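Local coordinates for protein glutamine cyclotransferase (Tannerella forsythia, PDB 6QRO) that probably converts N-terminal glutamine of peptides and proteins into pyroglutamate, as a zinc-dependent glutaminyl cyclase of the mammalian-like type II, at residues R47-E52 against E166-P171; T80-E85 against R113-H118; D180-G185 against Y286-N291. All coordinates share one frame; numbering follows the deposited sequence.

Interaction 1 of 3, residues R47-E52 against E166-P171; sequences RVPNTE and EDYGTP. With ZN (zinc ion), chain E.
Val48 opens the contact by setting one methyl beside the Tyr168 ring, with CG1 4.4 Å from Tyr168 CE2 and approaching it obliquely. That methyl stands anti to the valine's own backbone N (chi1 176°), which turns it to the tyrosine. The carbonyl of Val48 is occupied within its own loop: Thr51 OG1 reaches Val48 O at 2.7 Å, in the carbonyl plane and on a lone pair, while Thr51 N adds a longer bond to the same oxygen.

Pro49 comes next, its ring sliding past the tyrosine so that CD meets Tyr168 CD2 at 4.0 Å, at the edge of the aromatic ring and near its plane. The polar link is indirect. A water donates a hydrogen bond to Pro49 O at 2.7 Å and lies 2.9 Å from Tyr168 OH, in the plane of the phenol ring.

Asn50 takes the positive-phi corner of the type II turn Val48-Thr51, and its side-chain amide bonds to the backbone of Lys86 and Lys88 on strand 86-96. Thr51 then caps helix 52-67 through His54 N.

One residue before Tyr168, Asp167 holds the zinc ion with both oxygens, OD2 at 2.0 Å and OD1 at 2.3 Å from the metal. The turn packs against the tyrosine that follows a ligand in the single-zinc site completed by Asp134, His288 and a water.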
loop_
_atom_site.group_PDB
_atom_site.type_symbol
_atom_site.label_atom_id
_atom_site.label_comp_id
_atom_site.label_asym_id
_atom_site.label_seq_id
_atom_site.Cartn_x
_atom_site.Cartn_y
_atom_site.Cartn_z
ATOM N N ARG A 47 -6.913 3.374 11.707
ATOM C CA ARG A 47 -6.158 2.145 11.947
ATOM C C ARG A 47 -4.795 2.480 12.574
ATOM O O ARG A 47 -3.726 2.306 11.978
ATOM C CB ARG A 47 -6.019 1.338 10.654
ATOM C CG ARG A 47 -7.286 0.513 10.270
ATOM C CD ARG A 47 -8.400 1.376 9.677
ATOM N NE ARG A 47 -7.964 2.030 8.441
ATOM C CZ ARG A 47 -8.270 3.281 8.116
ATOM N NH1 ARG A 47 -7.822 3.797 6.974
ATOM N NH2 ARG A 47 -8.994 4.031 8.942
ATOM N N VAL A 48 -4.856 3.025 13.789
ATOM C CA VAL A 48 -3.651 3.366 14.556
ATOM C C VAL A 48 -3.175 2.137 15.328
ATOM O O VAL A 48 -3.974 1.511 16.040
ATOM C CB VAL A 48 -3.910 4.533 15.527
ATOM C CG1 VAL A 48 -2.672 4.805 16.376
ATOM C CG2 VAL A 48 -4.309 5.777 14.775
ATOM N N PRO A 49 -1.906 1.739 15.201
ATOM C CA PRO A 49 -1.406 0.601 15.980
ATOM C C PRO A 49 -1.644 0.778 17.482
ATOM O O PRO A 49 -1.435 1.857 18.044
ATOM C CB PRO A 49 0.081 0.572 15.624
ATOM C CG PRO A 49 0.115 1.123 14.229
ATOM C CD PRO A 49 -0.930 2.184 14.191
ATOM N N ASN A 50 -2.075 -0.312 18.125
ATOM C CA ASN A 50 -2.415 -0.391 19.555
ATOM C C ASN A 50 -3.794 0.175 19.877
ATOM O O ASN A 50 -4.016 0.589 21.019
ATOM C CB ASN A 50 -1.379 0.261 20.486
ATOM C CG ASN A 50 -0.038 -0.467 20.483
ATOM O OD1 ASN A 50 0.070 -1.575 19.968
ATOM N ND2 ASN A 50 0.978 0.141 21.093
ATOM N N THR A 51 -4.689 0.329 18.901
ATOM C CA THR A 51 -6.073 0.686 19.183
ATOM C C THR A 51 -6.975 -0.492 18.849
ATOM O O THR A 51 -6.591 -1.398 18.107
ATOM C CB THR A 51 -6.538 1.916 18.390
ATOM O OG1 THR A 51 -6.494 1.638 16.980
ATOM C CG2 THR A 51 -5.668 3.112 18.713
ATOM N N GLU A 52 -8.198 -0.462 19.379
ATOM C CA GLU A 52 -9.149 -1.528 19.072
ATOM C C GLU A 52 -9.581 -1.482 17.606
ATOM O O GLU A 52 -9.785 -2.529 16.989
ATOM C CB GLU A 52 -10.354 -1.452 20.014
ATOM C CG GLU A 52 -11.306 -2.660 19.959
ATOM C CD GLU A 52 -10.630 -4.029 20.192
ATOM O OE1 GLU A 52 -11.236 -5.057 19.815
ATOM O OE2 GLU A 52 -9.512 -4.094 20.753
ATOM N N GLU A 166 3.556 1.454 9.037
ATOM C CA GLU A 166 4.305 2.177 8.019
ATOM C C GLU A 166 4.301 3.677 8.260
ATOM O O GLU A 166 5.283 4.348 7.922
ATOM C CB GLU A 166 3.698 1.886 6.651
ATOM C CG GLU A 166 4.263 2.639 5.451
ATOM C CD GLU A 166 3.478 3.938 5.136
ATOM O OE1 GLU A 166 2.552 4.273 5.902
ATOM O OE2 GLU A 166 3.761 4.605 4.115
ATOM N N ASP A 167 3.213 4.207 8.831
ATOM C CA ASP A 167 2.906 5.632 8.826
ATOM C C ASP A 167 2.985 6.252 10.219
ATOM O O ASP A 167 2.288 7.231 10.507
ATOM C CB ASP A 167 1.517 5.870 8.235
ATOM C CG ASP A 167 1.511 6.983 7.221
ATOM O OD1 ASP A 167 2.596 7.475 6.880
ATOM O OD2 ASP A 167 0.448 7.351 6.734
ATOM N N TYR A 168 3.851 5.710 11.080
ATOM C CA TYR A 168 4.037 6.157 12.458
ATOM C C TYR A 168 5.363 6.885 12.608
ATOM O O TYR A 168 5.959 6.887 13.678
ATOM C CB TYR A 168 3.996 4.958 13.407
ATOM C CG TYR A 168 3.404 5.137 14.797
ATOM C CD1 TYR A 168 4.088 5.867 15.787
ATOM C CD2 TYR A 168 2.245 4.467 15.171
ATOM C CE1 TYR A 168 3.578 5.991 17.070
ATOM C CE2 TYR A 168 1.737 4.568 16.464
ATOM C CZ TYR A 168 2.408 5.329 17.415
ATOM O OH TYR A 168 1.904 5.440 18.706
ATOM N N GLY A 169 5.853 7.493 11.534
ATOM C CA GLY A 169 7.172 8.071 11.590
ATOM C C GLY A 169 7.179 9.359 12.357
ATOM O O GLY A 169 6.131 9.902 12.715
ATOM N N THR A 170 8.389 9.855 12.587
ATOM C CA THR A 170 8.597 11.062 13.368
ATOM C C THR A 170 7.716 12.185 12.824
ATOM O O THR A 170 7.824 12.528 11.642
ATOM C CB THR A 170 10.069 11.475 13.321
ATOM O OG1 THR A 170 10.882 10.398 13.783
ATOM C CG2 THR A 170 10.311 12.667 14.222
ATOM N N PRO A 171 6.848 12.773 13.636
ATOM C CA PRO A 171 6.023 13.881 13.157
ATOM C C PRO A 171 6.789 15.186 13.002
ATOM O O PRO A 171 7.871 15.385 13.564
ATOM C CB PRO A 171 4.948 13.999 14.235
ATOM C CG PRO A 171 5.542 13.400 15.423
ATOM C CD PRO A 171 6.444 12.321 14.969
HETATM ZN ZN ZN E . 1.257 8.565 5.332
HETATM O O HOH W 1 -0.513 3.975 19.364
HETATM O O HOH W 2 2.270 9.116 4.005
#

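Interaction 2 of 3, residues T80-E85 against R113-H118; sequences TAYNGE and RPYADH
Asp117 OD2 is gripped twice, by Arg113 NH2 at 2.8 Å and by the backbone N of Glu172, and the guanidinium lies against Tyr115, whose hydroxyl meets that of Tyr82 across the contact. Arg113 approaches the carboxylate side-on, NE bonding Asp117 OD1 at 2.9 Å; both oxygens are met from above the carboxylate plane. Tyr115 CD2 sits off centre over one face of the guanidinium, 3.5 Å above its plane, and Pro114 CG over one face of the tyrosine ring, toward its rim.

From the other side comes Tyr82, whose CG is wedged between backbone N and carbonyl carbon (chi1 73°), with Asn83 CB off centre over a face of its ring. The phenols touch at their hydroxyl ends, planes 79° apart, with Tyr82 CE1 3.7 Å from Tyr115 CE2 and Tyr115 OH at the edge of the Tyr82 ring. Asn83 OD1 accepts from Glu85 N, an Asx turn at the hairpin tip.

The two hydroxyls form a hydrogen bond, but the 2.4 Å between Tyr82 OH and Tyr115 OH is very short and doubtful. Either phenol could donate, consistent with a neutral pair at the surface, beside an ion pair that probably keeps Asp117 ionised.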
loop_
_atom_site.group_PDB
_atom_site.type_symbol
_atom_site.label_atom_id
_atom_site.label_comp_id
_atom_site.label_asym_id
_atom_site.label_seq_id
_atom_site.Cartn_x
_atom_site.Cartn_y
_atom_site.Cartn_z
ATOM N N THR A 80 9.141 -0.847 17.636
ATOM C CA THR A 80 9.414 0.338 18.439
ATOM C C THR A 80 9.307 1.571 17.550
ATOM O O THR A 80 10.038 1.702 16.561
ATOM C CB THR A 80 10.796 0.242 19.100
ATOM O OG1 THR A 80 10.854 -0.928 19.919
ATOM C CG2 THR A 80 11.068 1.447 19.985
ATOM N N ALA A 81 8.371 2.455 17.894
ATOM C CA ALA A 81 8.186 3.699 17.176
ATOM C C ALA A 81 9.314 4.680 17.513
ATOM O O ALA A 81 10.148 4.435 18.392
ATOM C CB ALA A 81 6.823 4.313 17.514
ATOM N N TYR A 82 9.322 5.804 16.781
ATOM C CA TYR A 82 10.323 6.856 16.943
ATOM C C TYR A 82 10.432 7.323 18.392
ATOM O O TYR A 82 11.510 7.713 18.845
ATOM C CB TYR A 82 9.964 8.039 16.026
ATOM C CG TYR A 82 8.766 8.806 16.547
ATOM C CD1 TYR A 82 7.478 8.334 16.336
ATOM C CD2 TYR A 82 8.920 9.957 17.321
ATOM C CE1 TYR A 82 6.373 9.003 16.850
ATOM C CE2 TYR A 82 7.812 10.634 17.837
ATOM C CZ TYR A 82 6.540 10.150 17.597
ATOM O OH TYR A 82 5.435 10.806 18.097
ATOM N N ASN A 83 9.343 7.251 19.142
ATOM C CA ASN A 83 9.276 7.727 20.510
ATOM C C ASN A 83 9.556 6.627 21.531
ATOM O O ASN A 83 9.482 6.887 22.740
ATOM C CB ASN A 83 7.878 8.293 20.738
ATOM C CG ASN A 83 6.808 7.248 20.476
ATOM O OD1 ASN A 83 7.109 6.181 19.940
ATOM N ND2 ASN A 83 5.564 7.557 20.804
ATOM N N GLY A 84 9.964 5.439 21.077
ATOM C CA GLY A 84 10.200 4.310 21.957
ATOM C C GLY A 84 8.975 3.497 22.310
ATOM O O GLY A 84 9.119 2.449 22.949
ATOM N N GLU A 85 7.780 3.926 21.898
ATOM C CA GLU A 85 6.558 3.146 22.114
ATOM C C GLU A 85 6.610 1.806 21.385
ATOM O O GLU A 85 7.058 1.720 20.238
ATOM C CB GLU A 85 5.333 3.934 21.650
ATOM C CG GLU A 85 4.606 4.667 22.759
ATOM C CD GLU A 85 3.639 3.779 23.486
ATOM O OE1 GLU A 85 2.564 3.485 22.920
ATOM O OE2 GLU A 85 3.951 3.359 24.618
ATOM N N ARG A 113 -1.922 6.861 10.217
ATOM C CA ARG A 113 -0.981 7.680 10.966
ATOM C C ARG A 113 -1.597 8.190 12.262
ATOM O O ARG A 113 -2.747 8.649 12.269
ATOM C CB ARG A 113 -0.535 8.870 10.120
ATOM C CG ARG A 113 0.383 9.814 10.851
ATOM C CD ARG A 113 1.287 10.456 9.857
ATOM N NE ARG A 113 2.254 11.391 10.415
ATOM C CZ ARG A 113 3.303 11.023 11.149
ATOM N NH1 ARG A 113 3.480 9.741 11.467
ATOM N NH2 ARG A 113 4.150 11.935 11.601
ATOM N N PRO A 114 -0.863 8.129 13.378
ATOM C CA PRO A 114 -1.391 8.674 14.634
ATOM C C PRO A 114 -1.415 10.199 14.696
ATOM O O PRO A 114 -1.938 10.738 15.679
ATOM C CB PRO A 114 -0.440 8.090 15.682
ATOM C CG PRO A 114 0.850 7.894 14.933
ATOM C CD PRO A 114 0.441 7.454 13.574
ATOM N N TYR A 115 -0.861 10.913 13.711
ATOM C CA TYR A 115 -0.769 12.367 13.781
ATOM C C TYR A 115 -1.288 13.017 12.509
ATOM O O TYR A 115 -0.813 12.721 11.411
ATOM C CB TYR A 115 0.681 12.811 14.026
ATOM C CG TYR A 115 1.373 12.010 15.089
ATOM C CD1 TYR A 115 0.853 11.944 16.376
ATOM C CD2 TYR A 115 2.548 11.314 14.816
ATOM C CE1 TYR A 115 1.471 11.205 17.372
ATOM C CE2 TYR A 115 3.176 10.554 15.810
ATOM C CZ TYR A 115 2.635 10.510 17.088
ATOM O OH TYR A 115 3.239 9.771 18.101
ATOM N N ALA A 116 -2.213 13.956 12.652
ATOM C CA ALA A 116 -2.554 14.819 11.531
ATOM C C ALA A 116 -1.567 15.989 11.493
ATOM O O ALA A 116 -1.915 17.171 11.487
ATOM C CB ALA A 116 -4.000 15.284 11.646
ATOM N N ASP A 117 -0.290 15.623 11.423
ATOM C CA ASP A 117 0.747 16.572 11.791
ATOM C C ASP A 117 0.982 17.639 10.733
ATOM O O ASP A 117 1.744 18.572 10.996
ATOM C CB ASP A 117 2.041 15.821 12.152
ATOM C CG ASP A 117 2.490 14.838 11.077
ATOM O OD1 ASP A 117 1.623 14.259 10.384
ATOM O OD2 ASP A 117 3.722 14.615 10.952
ATOM N N HIS A 118 0.337 17.527 9.565
ATOM C CA HIS A 118 0.300 18.567 8.547
ATOM C C HIS A 118 -1.029 19.306 8.506
ATOM O O HIS A 118 -1.254 20.098 7.585
ATOM C CB HIS A 118 0.577 17.989 7.161
ATOM C CG HIS A 118 1.980 17.513 6.971
ATOM N ND1 HIS A 118 2.912 18.228 6.251
ATOM C CD2 HIS A 118 2.602 16.381 7.372
ATOM C CE1 HIS A 118 4.057 17.570 6.237
ATOM N NE2 HIS A 118 3.894 16.441 6.904
#

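Interaction 3 of 3, residues D180-G185 against Y286-N291. With ZN (zinc ion), chain E; SO4 (sulfate ion), chain F.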
loop_
_atom_site.group_PDB
_atom_site.type_symbol
_atom_site.label_atom_id
_atom_site.label_comp_id
_atom_site.label_asym_id
_atom_site.label_seq_id
_atom_site.Cartn_x
_atom_site.Cartn_y
_atom_site.Cartn_z
ATOM N N ASP A 180 14.777 5.492 9.641
ATOM C CA ASP A 180 13.977 4.266 9.503
ATOM C C ASP A 180 12.831 4.209 10.514
ATOM O O ASP A 180 12.508 3.140 11.036
ATOM C CB ASP A 180 14.847 2.999 9.605
ATOM C CG ASP A 180 16.030 3.005 8.623
ATOM O OD1 ASP A 180 15.851 3.483 7.489
ATOM O OD2 ASP A 180 17.129 2.513 8.974
ATOM N N THR A 181 12.229 5.354 10.846
ATOM C CA THR A 181 11.092 5.330 11.759
ATOM C C THR A 181 9.768 5.100 11.037
ATOM O O THR A 181 8.751 4.865 11.703
ATOM C CB THR A 181 11.042 6.601 12.609
ATOM O OG1 THR A 181 10.831 7.754 11.790
ATOM C CG2 THR A 181 12.338 6.749 13.348
ATOM N N TRP A 182 9.766 5.202 9.708
ATOM C CA TRP A 182 8.688 4.818 8.817
ATOM C C TRP A 182 8.887 3.374 8.371
ATOM O O TRP A 182 9.974 2.808 8.492
ATOM C CB TRP A 182 8.637 5.718 7.582
ATOM C CG TRP A 182 8.569 7.174 7.882
ATOM C CD1 TRP A 182 9.612 8.042 7.975
ATOM C CD2 TRP A 182 7.385 7.934 8.135
ATOM N NE1 TRP A 182 9.151 9.299 8.271
ATOM C CE2 TRP A 182 7.786 9.261 8.376
ATOM C CE3 TRP A 182 6.021 7.618 8.190
ATOM C CZ2 TRP A 182 6.869 10.282 8.661
ATOM C CZ3 TRP A 182 5.114 8.622 8.469
ATOM C CH2 TRP A 182 5.540 9.937 8.706
ATOM N N CYS A 183 7.816 2.787 7.835
ATOM C CA CYS A 183 7.867 1.442 7.269
ATOM C C CYS A 183 8.346 0.423 8.312
ATOM O O CYS A 183 9.153 -0.458 8.016
ATOM C CB CYS A 183 8.776 1.415 6.038
ATOM S SG CYS A 183 8.550 2.737 4.788
ATOM N N LEU A 184 7.832 0.511 9.544
ATOM C CA LEU A 184 8.306 -0.406 10.583
ATOM C C LEU A 184 7.916 -1.845 10.270
ATOM O O LEU A 184 8.679 -2.781 10.544
ATOM C CB LEU A 184 7.762 0.004 11.952
ATOM C CG LEU A 184 8.139 1.412 12.429
ATOM C CD1 LEU A 184 7.510 1.733 13.776
ATOM C CD2 LEU A 184 9.654 1.587 12.463
ATOM N N GLY A 185 6.723 -2.043 9.710
ATOM C CA GLY A 185 6.281 -3.393 9.406
ATOM C C GLY A 185 7.059 -4.002 8.262
ATOM O O GLY A 185 7.504 -5.147 8.350
ATOM N N TYR A 286 -4.375 16.835 1.196
ATOM C CA TYR A 286 -4.961 16.179 2.362
ATOM C C TYR A 286 -3.959 15.336 3.140
ATOM O O TYR A 286 -4.307 14.846 4.220
ATOM C CB TYR A 286 -6.129 15.284 1.904
ATOM C CG TYR A 286 -5.641 14.256 0.901
ATOM C CD1 TYR A 286 -4.860 13.166 1.296
ATOM C CD2 TYR A 286 -5.894 14.419 -0.451
ATOM C CE1 TYR A 286 -4.374 12.265 0.381
ATOM C CE2 TYR A 286 -5.419 13.515 -1.370
ATOM C CZ TYR A 286 -4.657 12.437 -0.945
ATOM O OH TYR A 286 -4.174 11.524 -1.864
ATOM N N TRP A 287 -2.765 15.109 2.584
ATOM C CA TRP A 287 -1.800 14.175 3.156
ATOM C C TRP A 287 -1.443 14.577 4.581
ATOM O O TRP A 287 -1.036 15.719 4.834
ATOM C CB TRP A 287 -0.529 14.141 2.317
ATOM C CG TRP A 287 0.493 13.120 2.737
ATOM C CD1 TRP A 287 0.382 11.765 2.657
ATOM C CD2 TRP A 287 1.779 13.381 3.332
ATOM N NE1 TRP A 287 1.532 11.163 3.122
ATOM C CE2 TRP A 287 2.395 12.132 3.561
ATOM C CE3 TRP A 287 2.469 14.547 3.683
ATOM C CZ2 TRP A 287 3.676 12.020 4.117
ATOM C CZ3 TRP A 287 3.741 14.427 4.241
ATOM C CH2 TRP A 287 4.322 13.174 4.455
ATOM N N HIS A 288 -1.599 13.621 5.500
ATOM C CA HIS A 288 -1.349 13.791 6.931
ATOM C C HIS A 288 -2.139 14.965 7.499
ATOM O O HIS A 288 -1.695 15.669 8.406
ATOM C CB HIS A 288 0.142 13.902 7.203
ATOM C CG HIS A 288 0.877 12.630 6.952
ATOM N ND1 HIS A 288 2.195 12.438 7.320
ATOM C CD2 HIS A 288 0.467 11.463 6.405
ATOM C CE1 HIS A 288 2.574 11.221 6.979
ATOM N NE2 HIS A 288 1.544 10.609 6.419
ATOM N N THR A 289 -3.326 15.183 6.947
ATOM C CA THR A 289 -4.334 16.064 7.505
ATOM C C THR A 289 -5.568 15.238 7.829
ATOM O O THR A 289 -5.663 14.049 7.496
ATOM C CB THR A 289 -4.718 17.190 6.532
ATOM O OG1 THR A 289 -5.536 16.646 5.494
ATOM C CG2 THR A 289 -3.487 17.849 5.931
ATOM N N GLN A 290 -6.513 15.869 8.507
ATOM C CA GLN A 290 -7.798 15.228 8.730
ATOM C C GLN A 290 -8.750 15.397 7.543
ATOM O O GLN A 290 -9.936 15.067 7.650
ATOM C CB GLN A 290 -8.368 15.692 10.068
ATOM C CG GLN A 290 -7.516 15.044 11.158
ATOM C CD GLN A 290 -8.144 15.024 12.523
ATOM O OE1 GLN A 290 -8.986 15.853 12.845
ATOM N NE2 GLN A 290 -7.721 14.071 13.351
ATOM N N ASN A 291 -8.245 15.953 6.437
ATOM C CA ASN A 291 -8.910 16.007 5.148
ATOM C C ASN A 291 -8.727 14.731 4.330
ATOM O O ASN A 291 -9.262 14.632 3.222
ATOM C CB ASN A 291 -8.369 17.202 4.357
ATOM C CG ASN A 291 -8.691 18.522 5.013
ATOM O OD1 ASN A 291 -9.644 18.624 5.773
ATOM N ND2 ASN A 291 -7.871 19.525 4.761
HETATM ZN ZN ZN E . 1.257 8.565 5.332
HETATM S S SO4 F . 14.648 7.846 6.381
HETATM O O1 SO4 F . 14.296 7.427 5.029
HETATM O O2 SO4 F . 15.636 6.930 6.942
HETATM O O3 SO4 F . 13.463 7.853 7.246
HETATM O O4 SO4 F . 15.198 9.198 6.279
HETATM O O HOH W 2 2.270 9.116 4.005
#
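Trp182 reaches the edge of the His288 ring: Trp182 CH2 lies 3.7 Å from His288 CE1, near the plane of the imidazole. The ring planes differ by 23° and the centroids are 5.8 Å apart, so neither ring covers the other. On its next ring atom the histidine turns to the metal, with NE2 2.3 Å from the zinc ion, which also carries a water.

One face of the imidazole is covered by Trp287, whose CE2 stands 3.3 Å above the centre of the ring. The CG of Trp287 is trans to the backbone N (chi1 -175°), and the indole folds back so that NE1 comes within 3.4 Å of the zinc.

Further out, the type II turn Tyr286-Thr289 presents the histidine at its positive-phi position. Tyr286 O accepts from both Thr289 N and Thr289 OG1, which reach it from the same face of its plane, and Thr289 OG1 in turn accepts from Asn291 N in an ST turn. Behind Trp182, Cys183 N is tied to Glu166 O, and Asp180 N bonds a sulfate, probably from the crystallisation liquor.

With Asp134 and Asp167, His288 forms the Asp-Asp-His single-zinc site of this glutaminyl cyclase, Trp182 and Trp287 packing round its imidazole.

Overall arrangement
From the N terminus, 47-52 comes first, in the loop between helices 31-43 and 52-67, and interaction 1 closes only at 166-171, after strand 157-163. Nested inside that long loop is interaction 2, which joins the hairpin tip at 80-85 to 113-118, the segment beyond strand 103-109. Interaction 3 follows in series: 180-185, leading into helix 184-191, meets 286-291 ahead of helix 299-314. The centres of the three contacts lie 6 to 8 Å apart, on the same side of the chain's centre. Arg113 NH1 joins interactions 1 and 2 through the carbonyls of Asp167 and Gly169, His118 N meets His288 O between interactions 2 and 3, and the zinc ion is shared by interactions 1 and 3.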